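Local coordinates for translation initiation factor 4E (Ascaris suum, PDB 3M94), which binds the trimethylated (m2,2,7G) cap of messenger RNA and so probably takes part in starting translation in this nematode, at residues 51-61 / 112-123; 156-164 / 177-185. One frame throughout, in Å; residues are numbered along the deposited sequence.

Contact 1: 51-61 / 112-123; sequences LTWGSDYYLFK and GEYICGAVVNVR. With M7M (N,N,7-trimethylguanosine 5'-(trihydrogen diphosphate)), chain C.
D56 and R123 form a salt bridge beside the cap phosphates, with carboxylate and guanidinium planes nearly coplanar, 29° apart. R123 NH1 meets D56 OD1 at 2.9 Å, nearly along the C-O axis. The amide of N121 comes from elsewhere: its ND2 lies above the carboxylate plane and gives a straight bond of 2.9 Å to D56 OD1. R123 NH1 has three acceptors for two hydrogens: it donates to V122 O within its own segment, and its bent bonds to D56 OD1 and S55 O probably share the other hydrogen. R123 NE donates to M7M OBA at 3.2 Å. At the far end, extended K61 spends NZ on two carbonyls, G112 O (2.7 Å) and I115 O (2.8 Å).

Between these ends the antiparallel strands 56-61 and 115-121 pair by backbone bonds at Y57-V120 and L59-A118. Among apolar contacts, G117 CA sits 3.7 Å over the centre of the F60 ring, a CH-pi contact, and V119 CG2 meets the same ring at its edge. V119 CG2 also lies 3.5 Å from Y58 CD1, the two side chains running side by side.

D56, a second-shell residue, thus probably fixes the R123 guanidinium and helps present it to the phosphates; K128 is hydrogen-bonded to the same ligand.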
loop_
_atom_site.group_PDB
_atom_site.type_symbol
_atom_site.label_atom_id
_atom_site.label_comp_id
_atom_site.label_asym_id
_atom_site.label_seq_id
_atom_site.Cartn_x
_atom_site.Cartn_y
_atom_site.Cartn_z
ATOM N N LEU A 51 10.993 0.497 11.704
ATOM C CA LEU A 51 11.884 1.153 10.738
ATOM C C LEU A 51 12.392 2.505 11.237
ATOM O O LEU A 51 11.758 3.143 12.075
ATOM C CB LEU A 51 11.216 1.310 9.374
ATOM C CG LEU A 51 10.859 0.030 8.595
ATOM C CD1 LEU A 51 10.157 0.392 7.305
ATOM C CD2 LEU A 51 12.087 -0.843 8.300
ATOM N N THR A 52 13.541 2.939 10.726
ATOM C CA THR A 52 14.070 4.252 11.079
ATOM C C THR A 52 13.344 5.319 10.256
ATOM O O THR A 52 12.815 5.025 9.157
ATOM C CB THR A 52 15.598 4.337 10.845
ATOM O OG1 THR A 52 15.883 4.012 9.476
ATOM C CG2 THR A 52 16.319 3.354 11.748
ATOM N N TRP A 53 13.327 6.542 10.787
ATOM C CA TRP A 53 12.645 7.662 10.147
ATOM C C TRP A 53 13.147 7.838 8.722
ATOM O O TRP A 53 14.343 7.786 8.476
ATOM C CB TRP A 53 12.825 8.975 10.953
ATOM C CG TRP A 53 12.439 8.898 12.418
ATOM C CD1 TRP A 53 13.140 9.420 13.477
ATOM C CD2 TRP A 53 11.266 8.280 12.986
ATOM N NE1 TRP A 53 12.481 9.163 14.656
ATOM C CE2 TRP A 53 11.335 8.461 14.387
ATOM C CE3 TRP A 53 10.167 7.592 12.449
ATOM C CZ2 TRP A 53 10.346 7.980 15.262
ATOM C CZ3 TRP A 53 9.180 7.108 13.322
ATOM C CH2 TRP A 53 9.281 7.313 14.716
ATOM N N GLY A 54 12.226 8.021 7.781
ATOM C CA GLY A 54 12.591 8.168 6.377
ATOM C C GLY A 54 12.558 6.885 5.547
ATOM O O GLY A 54 12.642 6.950 4.319
ATOM N N SER A 55 12.446 5.730 6.204
ATOM C CA SER A 55 12.368 4.448 5.495
ATOM C C SER A 55 10.956 4.143 5.011
ATOM O O SER A 55 9.987 4.611 5.621
ATOM C CB SER A 55 12.850 3.302 6.382
ATOM O OG SER A 55 14.220 3.444 6.643
ATOM N N ASP A 56 10.858 3.352 3.933
ATOM C CA ASP A 56 9.571 2.890 3.361
ATOM C C ASP A 56 9.591 1.404 3.020
ATOM O O ASP A 56 10.648 0.842 2.741
ATOM C CB ASP A 56 9.266 3.560 2.019
ATOM C CG ASP A 56 9.528 5.044 2.001
ATOM O OD1 ASP A 56 9.166 5.770 2.951
ATOM O OD2 ASP A 56 10.071 5.479 0.976
ATOM N N TYR A 57 8.404 0.796 2.993
ATOM C CA TYR A 57 8.189 -0.476 2.302
ATOM C C TYR A 57 7.223 -0.221 1.157
ATOM O O TYR A 57 6.355 0.653 1.267
ATOM C CB TYR A 57 7.572 -1.521 3.227
ATOM C CG TYR A 57 8.501 -2.244 4.192
ATOM C CD1 TYR A 57 8.150 -2.395 5.533
ATOM C CD2 TYR A 57 9.677 -2.831 3.759
ATOM C CE1 TYR A 57 8.970 -3.092 6.429
ATOM C CE2 TYR A 57 10.505 -3.535 4.638
ATOM C CZ TYR A 57 10.145 -3.648 5.970
ATOM O OH TYR A 57 10.949 -4.346 6.833
ATOM N N TYR A 58 7.375 -0.976 0.066
ATOM C CA TYR A 58 6.439 -0.942 -1.062
ATOM C C TYR A 58 6.088 -2.378 -1.422
ATOM O O TYR A 58 6.956 -3.243 -1.433
ATOM C CB TYR A 58 7.040 -0.265 -2.302
ATOM C CG TYR A 58 7.652 1.110 -2.068
ATOM C CD1 TYR A 58 6.960 2.270 -2.401
ATOM C CD2 TYR A 58 8.939 1.243 -1.550
ATOM C CE1 TYR A 58 7.520 3.542 -2.200
ATOM C CE2 TYR A 58 9.505 2.507 -1.337
ATOM C CZ TYR A 58 8.791 3.644 -1.666
ATOM O OH TYR A 58 9.355 4.872 -1.459
ATOM N N LEU A 59 4.811 -2.623 -1.710
ATOM C CA LEU A 59 4.411 -3.898 -2.276
ATOM C C LEU A 59 3.675 -3.630 -3.573
ATOM O O LEU A 59 2.526 -3.166 -3.545
ATOM C CB LEU A 59 3.534 -4.729 -1.332
ATOM C CG LEU A 59 3.470 -6.194 -1.838
ATOM C CD1 LEU A 59 4.707 -7.007 -1.378
ATOM C CD2 LEU A 59 2.188 -6.893 -1.424
ATOM N N PHE A 60 4.341 -3.907 -4.700
ATOM C CA PHE A 60 3.782 -3.599 -6.010
ATOM C C PHE A 60 3.732 -4.826 -6.897
ATOM O O PHE A 60 4.549 -5.761 -6.741
ATOM C CB PHE A 60 4.571 -2.479 -6.699
ATOM C CG PHE A 60 4.161 -1.076 -6.245
ATOM C CD1 PHE A 60 4.325 -0.682 -4.911
ATOM C CD2 PHE A 60 3.584 -0.178 -7.140
ATOM C CE1 PHE A 60 3.924 0.566 -4.479
ATOM C CE2 PHE A 60 3.201 1.091 -6.716
ATOM C CZ PHE A 60 3.362 1.456 -5.382
ATOM N N LYS A 61 2.779 -4.815 -7.834
ATOM C CA LYS A 61 2.687 -5.875 -8.826
ATOM C C LYS A 61 4.017 -5.963 -9.541
ATOM O O LYS A 61 4.596 -4.925 -9.882
ATOM C CB LYS A 61 1.547 -5.593 -9.826
ATOM C CG LYS A 61 0.157 -5.846 -9.260
ATOM C CD LYS A 61 -0.927 -5.337 -10.215
ATOM C CE LYS A 61 -2.300 -5.818 -9.806
ATOM N NZ LYS A 61 -3.377 -5.007 -10.486
ATOM N N GLY A 112 -9.519 -4.818 -9.169
ATOM C CA GLY A 112 -8.147 -5.235 -8.899
ATOM C C GLY A 112 -7.151 -4.870 -9.982
ATOM O O GLY A 112 -5.983 -4.648 -9.687
ATOM N N GLU A 113 -7.608 -4.822 -11.235
ATOM C CA GLU A 113 -6.767 -4.350 -12.346
ATOM C C GLU A 113 -6.284 -2.892 -12.174
ATOM O O GLU A 113 -5.293 -2.494 -12.779
ATOM C CB GLU A 113 -7.471 -4.534 -13.703
ATOM C CG GLU A 113 -8.849 -3.861 -13.831
ATOM C CD GLU A 113 -10.015 -4.801 -13.511
ATOM O OE1 GLU A 113 -9.962 -5.541 -12.481
ATOM O OE2 GLU A 113 -10.985 -4.800 -14.311
ATOM N N TYR A 114 -6.978 -2.109 -11.352
ATOM C CA TYR A 114 -6.599 -0.709 -11.149
ATOM C C TYR A 114 -5.590 -0.487 -10.018
ATOM O O TYR A 114 -5.013 0.584 -9.900
ATOM C CB TYR A 114 -7.841 0.155 -10.945
ATOM C CG TYR A 114 -8.651 0.261 -12.203
ATOM C CD1 TYR A 114 -8.328 1.206 -13.172
ATOM C CD2 TYR A 114 -9.721 -0.607 -12.440
ATOM C CE1 TYR A 114 -9.069 1.306 -14.347
ATOM C CE2 TYR A 114 -10.462 -0.521 -13.606
ATOM C CZ TYR A 114 -10.130 0.438 -14.552
ATOM O OH TYR A 114 -10.844 0.529 -15.704
ATOM N N ILE A 115 -5.371 -1.504 -9.196
ATOM C CA ILE A 115 -4.423 -1.402 -8.095
ATOM C C ILE A 115 -2.976 -1.624 -8.557
ATOM O O ILE A 115 -2.666 -2.634 -9.186
ATOM C CB ILE A 115 -4.824 -2.381 -6.971
ATOM C CG1 ILE A 115 -6.073 -1.834 -6.270
ATOM C CG2 ILE A 115 -3.673 -2.592 -5.956
ATOM C CD1 ILE A 115 -6.813 -2.849 -5.545
ATOM N N CYS A 116 -2.091 -0.681 -8.239
ATOM C CA CYS A 116 -0.683 -0.827 -8.566
ATOM C C CYS A 116 0.100 -1.415 -7.404
ATOM O O CYS A 116 0.893 -2.337 -7.594
ATOM C CB CYS A 116 -0.081 0.513 -8.960
ATOM S SG CYS A 116 -0.953 1.226 -10.322
ATOM N N GLY A 117 -0.106 -0.871 -6.208
ATOM C CA GLY A 117 0.535 -1.421 -5.027
ATOM C C GLY A 117 0.302 -0.600 -3.785
ATOM O O GLY A 117 -0.431 0.392 -3.820
ATOM N N ALA A 118 0.934 -1.007 -2.691
ATOM C CA ALA A 118 0.817 -0.303 -1.408
ATOM C C ALA A 118 2.145 0.288 -0.939
ATOM O O ALA A 118 3.220 -0.231 -1.269
ATOM C CB ALA A 118 0.292 -1.244 -0.355
ATOM N N VAL A 119 2.059 1.341 -0.126
ATOM C CA VAL A 119 3.242 2.012 0.396
ATOM C C VAL A 119 3.059 2.376 1.864
ATOM O O VAL A 119 2.029 2.955 2.254
ATOM C CB VAL A 119 3.520 3.337 -0.363
ATOM C CG1 VAL A 119 4.821 4.015 0.141
ATOM C CG2 VAL A 119 3.572 3.106 -1.860
ATOM N N VAL A 120 4.063 2.051 2.677
ATOM C CA VAL A 120 4.142 2.637 3.996
ATOM C C VAL A 120 5.385 3.526 4.097
ATOM O O VAL A 120 6.503 3.076 3.825
ATOM C CB VAL A 120 4.048 1.586 5.139
ATOM C CG1 VAL A 120 5.075 0.462 4.969
ATOM C CG2 VAL A 120 4.182 2.267 6.530
ATOM N N ASN A 121 5.167 4.794 4.458
ATOM C CA ASN A 121 6.250 5.735 4.733
ATOM C C ASN A 121 6.337 5.911 6.242
ATOM O O ASN A 121 5.352 6.288 6.878
ATOM C CB ASN A 121 5.984 7.098 4.068
ATOM C CG ASN A 121 5.640 6.971 2.586
ATOM O OD1 ASN A 121 4.517 7.262 2.181
ATOM N ND2 ASN A 121 6.605 6.527 1.774
ATOM N N VAL A 122 7.500 5.610 6.817
ATOM C CA VAL A 122 7.708 5.794 8.245
ATOM C C VAL A 122 8.395 7.140 8.425
ATOM O O VAL A 122 9.509 7.348 7.909
ATOM C CB VAL A 122 8.540 4.645 8.867
ATOM C CG1 VAL A 122 9.042 5.008 10.250
ATOM C CG2 VAL A 122 7.728 3.375 8.939
ATOM N N ARG A 123 7.730 8.050 9.148
ATOM C CA ARG A 123 8.218 9.417 9.317
ATOM C C ARG A 123 8.127 9.914 10.781
ATOM O O ARG A 123 7.353 9.378 11.587
ATOM C CB ARG A 123 7.454 10.376 8.378
ATOM C CG ARG A 123 7.521 10.061 6.867
ATOM C CD ARG A 123 8.933 10.238 6.288
ATOM N NE ARG A 123 9.024 9.884 4.863
ATOM C CZ ARG A 123 9.238 8.657 4.374
ATOM N NH1 ARG A 123 9.384 7.604 5.176
ATOM N NH2 ARG A 123 9.308 8.478 3.061
HETATM O OAX M7M C . 7.546 14.289 2.475
HETATM O OAY M7M C . 6.884 12.540 4.086
HETATM P PAZ M7M C . 7.636 12.723 2.815
HETATM O OBA M7M C . 9.064 12.300 2.748
HETATM O OBB M7M C . 8.699 8.450 -7.384
HETATM C CBC M7M C . 7.846 8.334 -4.771
HETATM O OBD M7M C . 6.852 11.969 1.638
HETATM N NBE M7M C . 10.479 9.710 -7.875
HETATM C CBF M7M C . 9.601 9.213 -7.012
HETATM C CBG M7M C . 9.743 9.602 -5.713
HETATM N NBH M7M C . 8.996 9.245 -4.705
HETATM C CBI M7M C . 9.486 9.851 -3.638
HETATM O OBJ M7M C . 7.877 9.697 1.743
HETATM P PBK M7M C . 7.441 10.732 0.804
HETATM O OBL M7M C . 6.491 10.442 -0.298
HETATM C CBM M7M C . 11.434 10.535 -7.453
HETATM N NBN M7M C . 11.576 10.917 -6.182
HETATM C CBO M7M C . 10.715 10.442 -5.290
HETATM N NBP M7M C . 10.537 10.572 -3.998
HETATM C CBQ M7M C . 11.352 11.390 -3.103
HETATM O OBR M7M C . 10.897 11.297 -1.766
HETATM C CBS M7M C . 10.161 12.441 -1.372
HETATM C CBT M7M C . 8.752 12.034 -1.006
HETATM O OBU M7M C . 8.771 11.373 0.234
HETATM N NBV M7M C . 12.263 10.983 -8.380
HETATM C CBW M7M C . 13.326 11.879 -8.014
HETATM C CBX M7M C . 11.148 12.811 -3.527
HETATM C CBY M7M C . 10.050 13.280 -2.612
HETATM C CBZ M7M C . 12.075 10.558 -9.746
HETATM O OCA M7M C . 12.367 13.482 -3.268
HETATM O OCB M7M C . 10.175 14.651 -2.273
#

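Contact 2: 156-164 / 177-185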
loop_
_atom_site.group_PDB
_atom_site.type_symbol
_atom_site.label_atom_id
_atom_site.label_comp_id
_atom_site.label_asym_id
_atom_site.label_seq_id
_atom_site.Cartn_x
_atom_site.Cartn_y
_atom_site.Cartn_z
ATOM N N PRO A 156 -12.157 4.775 11.270
ATOM C CA PRO A 156 -13.386 5.452 11.698
ATOM C C PRO A 156 -13.620 6.758 10.946
ATOM O O PRO A 156 -12.698 7.303 10.320
ATOM C CB PRO A 156 -13.141 5.721 13.185
ATOM C CG PRO A 156 -11.654 5.801 13.318
ATOM C CD PRO A 156 -11.111 4.817 12.315
ATOM N N ASP A 157 -14.853 7.248 11.014
ATOM C CA ASP A 157 -15.260 8.460 10.305
ATOM C C ASP A 157 -14.561 9.718 10.811
ATOM O O ASP A 157 -14.360 10.668 10.051
ATOM C CB ASP A 157 -16.779 8.614 10.353
ATOM C CG ASP A 157 -17.485 7.621 9.453
ATOM O OD1 ASP A 157 -16.869 7.175 8.463
ATOM O OD2 ASP A 157 -18.649 7.283 9.732
ATOM N N THR A 158 -14.165 9.707 12.080
ATOM C CA THR A 158 -13.372 10.802 12.646
ATOM C C THR A 158 -12.006 10.967 11.973
ATOM O O THR A 158 -11.321 11.966 12.196
ATOM C CB THR A 158 -13.154 10.631 14.164
ATOM O OG1 THR A 158 -12.701 9.296 14.431
ATOM C CG2 THR A 158 -14.449 10.921 14.942
ATOM N N GLU A 159 -11.608 9.992 11.154
ATOM C CA GLU A 159 -10.308 10.057 10.491
ATOM C C GLU A 159 -10.418 9.902 8.976
ATOM O O GLU A 159 -10.178 8.821 8.441
ATOM C CB GLU A 159 -9.346 9.032 11.094
ATOM C CG GLU A 159 -8.971 9.337 12.546
ATOM C CD GLU A 159 -8.522 8.107 13.322
ATOM O OE1 GLU A 159 -8.510 6.997 12.734
ATOM O OE2 GLU A 159 -8.183 8.252 14.523
ATOM N N PRO A 160 -10.787 10.995 8.280
ATOM C CA PRO A 160 -10.925 10.992 6.830
ATOM C C PRO A 160 -9.724 10.397 6.103
ATOM O O PRO A 160 -8.601 10.466 6.580
ATOM C CB PRO A 160 -11.063 12.488 6.479
ATOM C CG PRO A 160 -10.675 13.230 7.718
ATOM C CD PRO A 160 -11.075 12.331 8.832
ATOM N N ILE A 161 -9.996 9.772 4.968
ATOM C CA ILE A 161 -8.961 9.314 4.080
ATOM C C ILE A 161 -9.251 10.016 2.772
ATOM O O ILE A 161 -10.406 10.394 2.498
ATOM C CB ILE A 161 -8.924 7.770 3.962
ATOM C CG1 ILE A 161 -10.247 7.197 3.435
ATOM C CG2 ILE A 161 -8.571 7.155 5.321
ATOM C CD1 ILE A 161 -10.135 5.772 2.799
ATOM N N ARG A 162 -8.211 10.234 1.985
ATOM C CA ARG A 162 -8.361 11.010 0.768
ATOM C C ARG A 162 -7.627 10.417 -0.407
ATOM O O ARG A 162 -6.606 9.730 -0.257
ATOM C CB ARG A 162 -7.969 12.483 0.982
ATOM C CG ARG A 162 -6.576 12.730 1.516
ATOM C CD ARG A 162 -6.439 14.154 2.030
ATOM N NE ARG A 162 -5.425 14.231 3.083
ATOM C CZ ARG A 162 -4.186 14.694 2.920
ATOM N NH1 ARG A 162 -3.777 15.140 1.741
ATOM N NH2 ARG A 162 -3.349 14.713 3.948
ATOM N N TYR A 163 -8.180 10.671 -1.581
ATOM C CA TYR A 163 -7.594 10.219 -2.806
ATOM C C TYR A 163 -7.061 11.446 -3.524
ATOM O O TYR A 163 -7.788 12.418 -3.737
ATOM C CB TYR A 163 -8.612 9.475 -3.685
ATOM C CG TYR A 163 -7.943 8.910 -4.909
ATOM C CD1 TYR A 163 -7.248 7.703 -4.847
ATOM C CD2 TYR A 163 -7.945 9.613 -6.119
ATOM C CE1 TYR A 163 -6.594 7.194 -5.950
ATOM C CE2 TYR A 163 -7.291 9.110 -7.232
ATOM C CZ TYR A 163 -6.614 7.899 -7.132
ATOM O OH TYR A 163 -5.965 7.397 -8.227
ATOM N N GLU A 164 -5.790 11.396 -3.892
ATOM C CA GLU A 164 -5.142 12.518 -4.558
ATOM C C GLU A 164 -4.281 12.029 -5.703
ATOM O O GLU A 164 -3.778 10.902 -5.666
ATOM C CB GLU A 164 -4.295 13.296 -3.557
ATOM C CG GLU A 164 -3.539 12.384 -2.616
ATOM C CD GLU A 164 -2.685 13.121 -1.628
ATOM O OE1 GLU A 164 -1.456 12.905 -1.662
ATOM O OE2 GLU A 164 -3.230 13.898 -0.812
ATOM N N VAL A 177 -3.119 21.533 -4.580
ATOM C CA VAL A 177 -4.141 20.673 -5.184
ATOM C C VAL A 177 -5.033 20.047 -4.112
ATOM O O VAL A 177 -4.536 19.421 -3.180
ATOM C CB VAL A 177 -3.516 19.567 -6.059
ATOM N N LYS A 178 -6.342 20.267 -4.237
ATOM C CA LYS A 178 -7.342 19.616 -3.389
ATOM C C LYS A 178 -7.425 18.109 -3.693
ATOM O O LYS A 178 -7.163 17.693 -4.818
ATOM C CB LYS A 178 -8.710 20.266 -3.627
ATOM N N PRO A 179 -7.770 17.284 -2.693
ATOM C CA PRO A 179 -8.022 15.887 -3.054
ATOM C C PRO A 179 -9.275 15.707 -3.934
ATOM O O PRO A 179 -10.247 16.453 -3.807
ATOM C CB PRO A 179 -8.194 15.181 -1.705
ATOM C CG PRO A 179 -8.376 16.246 -0.695
ATOM C CD PRO A 179 -7.748 17.498 -1.235
ATOM N N ARG A 180 -9.221 14.735 -4.830
ATOM C CA ARG A 180 -10.333 14.380 -5.703
ATOM C C ARG A 180 -11.529 13.767 -4.953
ATOM O O ARG A 180 -12.686 13.998 -5.317
ATOM C CB ARG A 180 -9.837 13.378 -6.741
ATOM C CG ARG A 180 -10.733 13.202 -7.918
ATOM C CD ARG A 180 -10.062 13.718 -9.144
ATOM N NE ARG A 180 -10.782 13.307 -10.337
ATOM C CZ ARG A 180 -11.542 14.113 -11.071
ATOM N NH1 ARG A 180 -11.680 15.382 -10.732
ATOM N NH2 ARG A 180 -12.160 13.647 -12.147
ATOM N N ILE A 181 -11.237 12.965 -3.933
ATOM C CA ILE A 181 -12.247 12.244 -3.166
ATOM C C ILE A 181 -11.849 12.221 -1.689
ATOM O O ILE A 181 -10.677 12.073 -1.370
ATOM C CB ILE A 181 -12.402 10.772 -3.650
ATOM C CG1 ILE A 181 -12.418 10.682 -5.185
ATOM C CG2 ILE A 181 -13.646 10.146 -3.034
ATOM C CD1 ILE A 181 -12.291 9.273 -5.746
ATOM N N VAL A 182 -12.825 12.367 -0.801
ATOM C CA VAL A 182 -12.607 12.209 0.634
ATOM C C VAL A 182 -13.690 11.291 1.195
ATOM O O VAL A 182 -14.831 11.355 0.765
ATOM C CB VAL A 182 -12.641 13.567 1.384
ATOM C CG1 VAL A 182 -12.332 13.379 2.886
ATOM C CG2 VAL A 182 -11.688 14.586 0.746
ATOM N N ILE A 183 -13.327 10.433 2.144
ATOM C CA ILE A 183 -14.280 9.570 2.835
ATOM C C ILE A 183 -13.957 9.671 4.318
ATOM O O ILE A 183 -12.830 9.368 4.710
ATOM C CB ILE A 183 -14.176 8.068 2.428
ATOM C CG1 ILE A 183 -14.231 7.864 0.911
ATOM C CG2 ILE A 183 -15.261 7.237 3.137
ATOM C CD1 ILE A 183 -13.923 6.418 0.470
ATOM N N PRO A 184 -14.937 10.091 5.153
ATOM C CA PRO A 184 -16.314 10.461 4.795
ATOM C C PRO A 184 -16.379 11.754 3.994
ATOM O O PRO A 184 -15.623 12.689 4.269
ATOM C CB PRO A 184 -16.983 10.657 6.158
ATOM C CG PRO A 184 -15.868 11.103 7.049
ATOM C CD PRO A 184 -14.688 10.278 6.596
ATOM N N SER A 185 -17.267 11.789 3.004
ATOM C CA SER A 185 -17.457 12.976 2.166
ATOM C C SER A 185 -18.382 13.976 2.834
ATOM O O SER A 185 -17.933 14.847 3.574
ATOM C CB SER A 185 -18.020 12.580 0.800
HETATM O O HOH W 1 -12.399 7.702 6.947
#
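I161 and I183 face each other as a hydrogen-bonded antiparallel pair, their side chains side by side and pointing the same way. CG1 of I161 stands between the backbone N and the carbonyl carbon (chi1 60°), which brings it within 4.1 Å of I183 CB. Y163 and I181 project from the same face, where Y163 CB packs 4.0 Å from I181 CB. With CG anti to the backbone N (chi1 -175°), the Y163 ring runs on alongside R180 CB, near its edge, and I181 CD1, oblique to it; its hydroxyl is hydrogen-bonded to T133. W79 and helix 139-153 pack against this apolar face.

R162 and V182 occupy the other face. The aliphatic part of R162 crosses P179, with CD 3.9 Å from P179 CG, before NH1 reaches E164 OE2 in a salt bridge within the segment. Farther along, P160 CB touches V182 CG1 at 3.9 Å. P184, which follows a cis peptide bond, lays CG against the backbone oxygen of D157 at 3.4 Å.

Backbone bonds join I161 with I183 in both directions, and Y163 N donates to I181 O. Beyond them R180 and I181 both face Y163, a classic beta bulge in which both bonds to Y163 O are weak. A water probably links E159 O and I183 O where the pairing ends.

Strand 181-183 thereby extends the sheet at its edge. One face is apolar and packed against the helix, whereas V182, P160, P179 and the aliphatic part of an ion-paired arginine line the other, consistent with a partly solvent-facing margin; P184 closes the strand end against D157.

Both contacts are antiparallel strand pairs of one eight-stranded sheet, but they differ in depth: contact 1 lies about 4 Å from the centre of the chain, contact 2 about 16 Å. Their centres are 19 Å apart, and although their nearest atoms come to about 7 Å, they do not touch. Strands 127-133 and 77-83 separate 115-121 from 161-165 in the sheet. Contact 1 supplies N121 and R123 to the cap pocket, beside W22, M67, W68, E69 and K128. Contact 2 supplies none of the pocket residues; the R162 side chain stays about 10 Å from the ligand, while strand 181-183 closes the sheet at its outermost position.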